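Local coordinates for Gp15 protein (Listeria phage PSA, PDB 6R5W) that serves as the homotrimeric receptor binding protein of the phage, probably recognising the Listeria cell surface through its C-terminal beta domain, at residues Gln128-Ile139 against Val150-Leu161; Gly105-Pro116 against Leu141-Ile149. All blocks are in the same frame, centred on the assembly; numbering follows the deposited sequence.

Contact 1: residues Gln128-Ile139 against Val150-Leu161. With CD (cadmium ion), chain E.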
# COMPACT_ATOMS: atom_id res chain seq x y z
N GLN A 128 -28.07 9.16 10.04
CA GLN A 128 -29.15 9.54 9.14
C GLN A 128 -28.98 11.03 8.81
O GLN A 128 -28.25 11.77 9.49
CB GLN A 128 -30.54 9.28 9.75
CG GLN A 128 -30.78 7.83 10.05
CD GLN A 128 -32.32 7.55 10.30
OE1 GLN A 128 -32.81 7.78 11.43
NE2 GLN A 128 -33.01 7.16 9.28
N GLN A 129 -29.66 11.42 7.76
CA GLN A 129 -29.58 12.78 7.22
C GLN A 129 -30.46 13.74 8.00
O GLN A 129 -31.51 14.18 7.55
CB GLN A 129 -29.95 12.68 5.77
CG GLN A 129 -29.79 14.04 4.97
CD GLN A 129 -30.17 13.92 3.53
OE1 GLN A 129 -29.95 12.94 2.87
NE2 GLN A 129 -30.89 14.95 3.05
N SER A 130 -30.02 14.06 9.22
CA SER A 130 -30.86 14.78 10.15
C SER A 130 -30.08 15.54 11.20
O SER A 130 -29.03 15.10 11.68
CB SER A 130 -31.84 13.80 10.85
OG SER A 130 -32.51 14.42 11.97
N THR A 131 -30.64 16.68 11.60
CA THR A 131 -30.08 17.46 12.69
C THR A 131 -30.39 16.91 14.05
O THR A 131 -29.82 17.39 15.01
CB THR A 131 -30.55 18.94 12.60
OG1 THR A 131 -31.98 18.99 12.71
CG2 THR A 131 -30.13 19.52 11.27
N ALA A 132 -31.31 15.96 14.16
CA ALA A 132 -31.58 15.29 15.43
C ALA A 132 -30.61 14.11 15.55
O ALA A 132 -30.67 13.17 14.73
CB ALA A 132 -33.03 14.80 15.51
N ALA A 133 -29.75 14.13 16.58
CA ALA A 133 -28.74 13.09 16.74
C ALA A 133 -29.32 11.74 17.14
O ALA A 133 -28.62 10.70 17.04
CB ALA A 133 -27.72 13.52 17.79
N SER A 134 -30.57 11.69 17.59
CA SER A 134 -31.23 10.40 17.78
C SER A 134 -31.59 9.73 16.45
O SER A 134 -31.93 8.52 16.44
CB SER A 134 -32.51 10.58 18.61
OG SER A 134 -33.37 11.55 17.93
N ASN A 135 -31.52 10.43 15.34
CA ASN A 135 -31.73 9.83 14.02
C ASN A 135 -30.40 9.29 13.48
O ASN A 135 -29.69 9.92 12.67
CB ASN A 135 -32.38 10.81 13.05
CG ASN A 135 -33.88 11.03 13.36
OD1 ASN A 135 -34.53 10.16 13.92
ND2 ASN A 135 -34.41 12.20 13.03
N GLN A 136 -30.09 8.04 13.90
CA GLN A 136 -28.95 7.24 13.44
C GLN A 136 -29.50 5.85 13.20
O GLN A 136 -30.68 5.58 13.46
CB GLN A 136 -27.86 7.28 14.52
CG GLN A 136 -27.43 8.77 14.76
CD GLN A 136 -26.16 8.90 15.54
OE1 GLN A 136 -25.95 8.23 16.53
NE2 GLN A 136 -25.33 9.82 15.17
N ALA A 137 -28.63 4.94 12.74
CA ALA A 137 -29.06 3.62 12.28
C ALA A 137 -28.08 2.56 12.75
O ALA A 137 -26.86 2.79 12.87
CB ALA A 137 -29.19 3.60 10.79
N ASN A 138 -28.63 1.38 13.03
CA ASN A 138 -27.86 0.15 13.18
C ASN A 138 -27.98 -0.62 11.87
O ASN A 138 -29.08 -1.07 11.50
CB ASN A 138 -28.39 -0.70 14.35
CG ASN A 138 -28.12 -0.07 15.69
OD1 ASN A 138 -27.14 0.64 15.91
ND2 ASN A 138 -29.03 -0.34 16.66
N ILE A 139 -26.85 -0.81 11.17
CA ILE A 139 -26.83 -1.44 9.87
C ILE A 139 -26.02 -2.73 9.97
O ILE A 139 -24.91 -2.73 10.50
CB ILE A 139 -26.25 -0.51 8.77
CG1 ILE A 139 -27.07 0.77 8.71
CG2 ILE A 139 -26.20 -1.25 7.46
CD1 ILE A 139 -26.64 1.73 7.53
N VAL A 150 -31.36 -2.38 10.05
CA VAL A 150 -32.06 -3.08 11.12
C VAL A 150 -32.70 -2.14 12.12
O VAL A 150 -33.77 -2.43 12.64
CB VAL A 150 -31.05 -4.03 11.82
CG1 VAL A 150 -31.57 -4.47 13.18
CG2 VAL A 150 -30.76 -5.21 10.94
N GLY A 151 -32.07 -1.00 12.40
CA GLY A 151 -32.69 -0.03 13.29
C GLY A 151 -32.45 1.35 12.78
O GLY A 151 -31.35 1.62 12.29
N VAL A 152 -33.46 2.22 12.86
CA VAL A 152 -33.32 3.62 12.42
C VAL A 152 -34.05 4.50 13.44
O VAL A 152 -35.09 4.14 14.02
CB VAL A 152 -33.84 3.89 11.00
CG1 VAL A 152 -33.04 3.23 9.94
CG2 VAL A 152 -35.38 3.49 10.85
N GLY A 153 -33.53 5.72 13.61
CA GLY A 153 -34.22 6.68 14.45
C GLY A 153 -35.57 7.04 13.86
O GLY A 153 -36.55 7.25 14.60
N SER A 154 -35.62 7.16 12.55
CA SER A 154 -36.85 7.47 11.83
C SER A 154 -36.87 6.84 10.45
O SER A 154 -35.94 7.05 9.64
CB SER A 154 -37.04 9.01 11.69
OG SER A 154 -38.03 9.25 10.68
N VAL A 155 -37.95 6.10 10.14
CA VAL A 155 -38.04 5.47 8.83
C VAL A 155 -38.21 6.48 7.69
O VAL A 155 -38.05 6.10 6.53
CB VAL A 155 -39.18 4.45 8.75
CG1 VAL A 155 -39.00 3.38 9.84
CG2 VAL A 155 -40.53 5.14 8.87
N ASP A 156 -38.55 7.72 8.02
CA ASP A 156 -38.80 8.73 7.00
C ASP A 156 -37.59 9.63 6.71
O ASP A 156 -37.72 10.56 5.92
CB ASP A 156 -39.95 9.64 7.44
CG ASP A 156 -41.23 8.87 7.60
OD1 ASP A 156 -41.53 8.08 6.70
OD2 ASP A 156 -41.88 9.02 8.66
N VAL A 157 -36.44 9.34 7.28
CA VAL A 157 -35.21 10.15 7.11
C VAL A 157 -34.21 9.30 6.35
O VAL A 157 -34.16 8.07 6.53
CB VAL A 157 -34.66 10.60 8.46
CG1 VAL A 157 -33.31 11.32 8.34
CG2 VAL A 157 -35.69 11.53 9.13
N ASN A 158 -33.46 9.92 5.44
CA ASN A 158 -32.55 9.14 4.63
C ASN A 158 -31.44 8.60 5.54
O ASN A 158 -31.14 9.15 6.61
CB ASN A 158 -31.89 10.00 3.52
CG ASN A 158 -32.89 10.54 2.48
OD1 ASN A 158 -34.04 10.11 2.42
ND2 ASN A 158 -32.43 11.47 1.64
N THR A 159 -30.81 7.52 5.09
CA THR A 159 -29.78 6.82 5.86
C THR A 159 -28.47 6.75 5.08
O THR A 159 -28.43 6.32 3.91
CB THR A 159 -30.28 5.42 6.24
OG1 THR A 159 -31.41 5.57 7.13
CG2 THR A 159 -29.24 4.67 7.01
N GLY A 160 -27.36 7.15 5.73
CA GLY A 160 -26.08 7.13 5.05
C GLY A 160 -25.37 5.78 5.06
O GLY A 160 -25.49 5.02 6.02
N LEU A 161 -24.63 5.49 3.99
CA LEU A 161 -23.84 4.25 3.89
C LEU A 161 -22.33 4.51 3.94
O LEU A 161 -21.53 3.57 3.81
CB LEU A 161 -24.14 3.51 2.60
CG LEU A 161 -25.59 3.14 2.31
CD1 LEU A 161 -25.64 2.32 1.07
CD2 LEU A 161 -26.20 2.41 3.49
CD CD E . -26.83 7.08 18.33
O HOH W 1 -27.56 9.18 19.08
O HOH W 2 -29.28 6.63 17.80
O HOH W 3 -27.45 6.37 20.56
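A classic beta bulge interrupts the hairpin of strands 136-141 and 146-152: Val150 and Gly151 both face Asn138, whose O accepts from Val150 N at 3.0 Å and from Gly151 N at 3.1 Å. Gly151 O takes Asn138 N in return, and Gly153 N bonds to Gln136 O. Beyond the hairpin, the type I turn from Ser154 to Val157 brings Thr159 back to a single backbone bridge with Gln128. The buried Gln128 side chain spans the loop between these two pairings. With CG anti to the carbonyl carbon (chi1 -62°) and an extended chain beyond, its amide reaches the turn. There NE2 donates almost straight (170°) to Ser154 O at 3.0 Å; its second bond, to Thr159 OG1 at 3.1 Å, is more bent and tilted out of the amide plane. A lone pair of OE1 receives Ser154 N at 3.1 Å. Three bonds thus fix the rotation of the amide. Next door, Gln129 and Asn158 lie side by side with amide planes 83° apart, and Asn158 ND2 meets Gln129 OE1 (3.1 Å) from above its carbonyl plane, not on a lone pair. Thr159 turns its other branch, CG2, to Ala137 CB at 3.9 Å. Gln136 points away from 150-161: its OE1 binds the cadmium ion at 2.3 Å, together with three waters and Gln136 OE1 of both neighbouring subunits, and its NE2 donates to Asn138 OD1 of the second subunit.

Contact 2: residues Gly105-Pro116 against Leu141-Ile149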
# COMPACT_ATOMS: atom_id res chain seq x y z
N GLY A 105 -34.59 -2.96 6.34
CA GLY A 105 -34.30 -4.10 5.51
C GLY A 105 -33.15 -3.87 4.56
O GLY A 105 -32.35 -2.92 4.70
N ILE A 106 -33.05 -4.77 3.58
CA ILE A 106 -31.94 -4.77 2.64
C ILE A 106 -32.13 -3.69 1.58
O ILE A 106 -33.07 -3.74 0.78
CB ILE A 106 -31.77 -6.14 1.98
CG1 ILE A 106 -31.32 -7.19 3.05
CG2 ILE A 106 -30.71 -6.10 0.89
CD1 ILE A 106 -31.35 -8.65 2.56
N CYS A 107 -31.25 -2.71 1.59
CA CYS A 107 -31.34 -1.58 0.64
C CYS A 107 -30.44 -1.74 -0.58
O CYS A 107 -30.65 -1.05 -1.57
CB CYS A 107 -31.01 -0.28 1.37
SG CYS A 107 -29.23 -0.14 1.95
N ALA A 108 -29.49 -2.67 -0.56
CA ALA A 108 -28.54 -2.92 -1.62
C ALA A 108 -27.71 -4.12 -1.23
O ALA A 108 -27.63 -4.48 -0.04
CB ALA A 108 -27.59 -1.71 -1.84
N THR A 109 -27.14 -4.75 -2.25
CA THR A 109 -26.29 -5.93 -2.13
C THR A 109 -25.05 -5.75 -2.99
O THR A 109 -25.16 -5.37 -4.15
CB THR A 109 -27.02 -7.24 -2.60
OG1 THR A 109 -28.23 -7.39 -1.85
CG2 THR A 109 -26.15 -8.43 -2.40
N LEU A 110 -23.87 -5.99 -2.44
CA LEU A 110 -22.65 -5.86 -3.21
C LEU A 110 -22.38 -7.14 -4.00
O LEU A 110 -22.87 -8.23 -3.63
CB LEU A 110 -21.47 -5.60 -2.28
CG LEU A 110 -21.52 -4.23 -1.52
CD1 LEU A 110 -21.85 -4.46 -0.09
CD2 LEU A 110 -20.21 -3.55 -1.65
N PRO A 111 -21.56 -7.06 -5.04
CA PRO A 111 -21.19 -8.26 -5.78
C PRO A 111 -20.54 -9.32 -4.91
O PRO A 111 -19.83 -9.01 -3.94
CB PRO A 111 -20.18 -7.74 -6.82
CG PRO A 111 -20.34 -6.30 -6.86
CD PRO A 111 -20.83 -5.87 -5.52
N THR A 112 -20.69 -10.58 -5.33
CA THR A 112 -20.16 -11.72 -4.58
C THR A 112 -18.63 -11.65 -4.35
O THR A 112 -18.13 -12.11 -3.32
CB THR A 112 -20.55 -13.05 -5.27
OG1 THR A 112 -19.99 -13.13 -6.59
CG2 THR A 112 -22.05 -13.14 -5.38
N PHE A 113 -17.85 -11.14 -5.33
CA PHE A 113 -16.42 -11.06 -5.07
C PHE A 113 -16.06 -10.00 -3.99
O PHE A 113 -14.88 -9.95 -3.56
CB PHE A 113 -15.61 -10.76 -6.35
CG PHE A 113 -15.72 -9.33 -6.86
CD1 PHE A 113 -16.78 -8.91 -7.62
CD2 PHE A 113 -14.73 -8.41 -6.58
CE1 PHE A 113 -16.87 -7.63 -8.10
CE2 PHE A 113 -14.82 -7.11 -7.04
CZ PHE A 113 -15.90 -6.73 -7.80
N LEU A 114 -17.02 -9.19 -3.54
CA LEU A 114 -16.78 -8.28 -2.42
C LEU A 114 -17.45 -8.78 -1.15
O LEU A 114 -17.73 -8.01 -0.25
CB LEU A 114 -17.26 -6.87 -2.77
CG LEU A 114 -16.49 -6.26 -3.94
CD1 LEU A 114 -16.99 -4.83 -4.13
CD2 LEU A 114 -14.97 -6.28 -3.71
N ALA A 115 -17.75 -10.09 -1.06
CA ALA A 115 -18.31 -10.60 0.20
C ALA A 115 -17.31 -10.40 1.34
O ALA A 115 -16.10 -10.57 1.16
CB ALA A 115 -18.63 -12.10 0.05
N PRO A 116 -17.77 -10.07 2.55
CA PRO A 116 -16.84 -9.81 3.66
C PRO A 116 -16.21 -11.07 4.23
O PRO A 116 -16.82 -12.14 4.22
CB PRO A 116 -17.72 -9.13 4.71
CG PRO A 116 -19.09 -9.64 4.43
CD PRO A 116 -19.17 -9.81 2.90
N LEU A 141 -24.07 -5.73 7.86
CA LEU A 141 -23.52 -6.19 6.59
C LEU A 141 -23.53 -7.70 6.68
O LEU A 141 -22.80 -8.23 7.51
CB LEU A 141 -22.08 -5.68 6.39
CG LEU A 141 -21.42 -6.12 5.12
CD1 LEU A 141 -22.12 -5.51 3.88
CD2 LEU A 141 -19.90 -5.82 5.03
N SER A 142 -24.29 -8.36 5.81
CA SER A 142 -24.44 -9.82 5.91
C SER A 142 -23.25 -10.54 5.26
O SER A 142 -22.49 -9.96 4.50
CB SER A 142 -25.75 -10.27 5.24
OG SER A 142 -25.56 -10.33 3.80
N VAL A 143 -23.13 -11.85 5.52
CA VAL A 143 -22.09 -12.63 4.93
C VAL A 143 -22.21 -12.70 3.40
O VAL A 143 -21.20 -12.96 2.73
CB VAL A 143 -22.01 -14.07 5.51
CG1 VAL A 143 -21.66 -14.00 6.99
CG2 VAL A 143 -23.28 -14.82 5.27
N SER A 144 -23.38 -12.50 2.85
CA SER A 144 -23.56 -12.46 1.41
C SER A 144 -23.50 -11.02 0.91
O SER A 144 -23.87 -10.74 -0.24
CB SER A 144 -24.87 -13.11 1.03
OG SER A 144 -25.97 -12.57 1.71
N ALA A 145 -23.08 -10.09 1.78
CA ALA A 145 -22.86 -8.69 1.38
C ALA A 145 -24.14 -7.92 1.11
O ALA A 145 -24.14 -6.94 0.32
CB ALA A 145 -21.89 -8.60 0.18
N ASP A 146 -25.23 -8.28 1.77
CA ASP A 146 -26.40 -7.43 1.84
C ASP A 146 -26.19 -6.32 2.88
O ASP A 146 -25.67 -6.55 4.00
CB ASP A 146 -27.64 -8.24 2.26
CG ASP A 146 -27.92 -9.37 1.33
OD1 ASP A 146 -28.15 -9.10 0.15
OD2 ASP A 146 -27.80 -10.54 1.81
N ILE A 147 -26.62 -5.11 2.52
CA ILE A 147 -26.63 -3.97 3.42
C ILE A 147 -28.03 -3.89 4.02
O ILE A 147 -29.00 -3.49 3.36
CB ILE A 147 -26.22 -2.66 2.71
CG1 ILE A 147 -24.86 -2.87 2.08
CG2 ILE A 147 -26.19 -1.54 3.68
CD1 ILE A 147 -24.39 -1.68 1.30
N ASN A 148 -28.15 -4.34 5.26
CA ASN A 148 -29.45 -4.54 5.93
C ASN A 148 -29.65 -3.52 7.03
O ASN A 148 -29.03 -3.63 8.11
CB ASN A 148 -29.43 -5.97 6.50
CG ASN A 148 -30.73 -6.39 7.16
OD1 ASN A 148 -31.72 -5.70 7.14
ND2 ASN A 148 -30.64 -7.47 7.91
N ILE A 149 -30.55 -2.56 6.80
CA ILE A 149 -30.88 -1.56 7.80
C ILE A 149 -31.84 -2.16 8.84
O ILE A 149 -32.99 -2.46 8.52
CB ILE A 149 -31.47 -0.29 7.14
CG1 ILE A 149 -30.45 0.33 6.19
CG2 ILE A 149 -31.91 0.68 8.21
CD1 ILE A 149 -31.04 1.38 5.29
O HOH W 4 -23.06 -10.68 -2.88
O HOH W 5 -18.75 -13.86 3.25
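Backbone hydrogen bonds join strand 105-109, outermost in its sheet within the chain, to strand 146-152. Gly105 and Ile149 are joined by a reciprocal pair of N-H to O bonds, Gly105 N meeting a lone pair of Ile149 O at 2.7 Å. Cys107 N to Ile147 O and Ile147 N to Ala108 O carry the antiparallel pairing onward, and Leu110 N to Ala145 O (2.9 Å) extends it just past the strand ends. Side-chain polar bonds gather at Asp146. Thr109 OG1 lies alongside it and donates to OD1 at 2.6 Å, nearly in line with the C-O bond, while also bonding Lys68. From one face of the carboxylate, about 40° out of its plane, Ser142 OG (3.0 Å) and Ser144 OG (2.7 Å) both donate to OD2. Most apolar contacts gather around Ile147, on the face away from Asp146: Leu110 CD1 meets Ile147 CD1 at 4.0 Å and Leu141 CD1 at 4.1 Å, and Cys107 SG packs on Ile147 CG2. Ile106 CD1 instead lies against the Asp146 side chain. Farther along, Ala145 CB touches Leu110 CB at 3.9 Å and Pro116 CD. Water bridges link Leu110 O to Ser144 O and Pro116 O to Val143 O. Three hydroxyl donors would be expected to favour the ionised carboxylate and fix its rotation; the two serines tie Asp146 to its own turn and Thr109 ties it across to strand 105-109.

In the fold
Strand 146-152 takes part in both contacts: one edge pairs with 136-139 in contact 1, the other with 105-109 in contact 2. Both are partly buried, half or nearly half of their touching residues being buried, but their surroundings differ. Contact 1 lies at the trimer interface, beside the shared cadmium ion, and adds neutral side-chain amides in its loops to the backbone pairing of the hairpin. In contact 2, which no other chain of the assembly touches, a carboxylate gathers hydroxyls, while aliphatic groups pack mainly around Ile147. Their apolar parts merge, as Ile147 CG2 lies 3.8 Å from Ile139 CG2 and 3.9 Å from Leu161 CD2, although the contact centres are 19 Å apart.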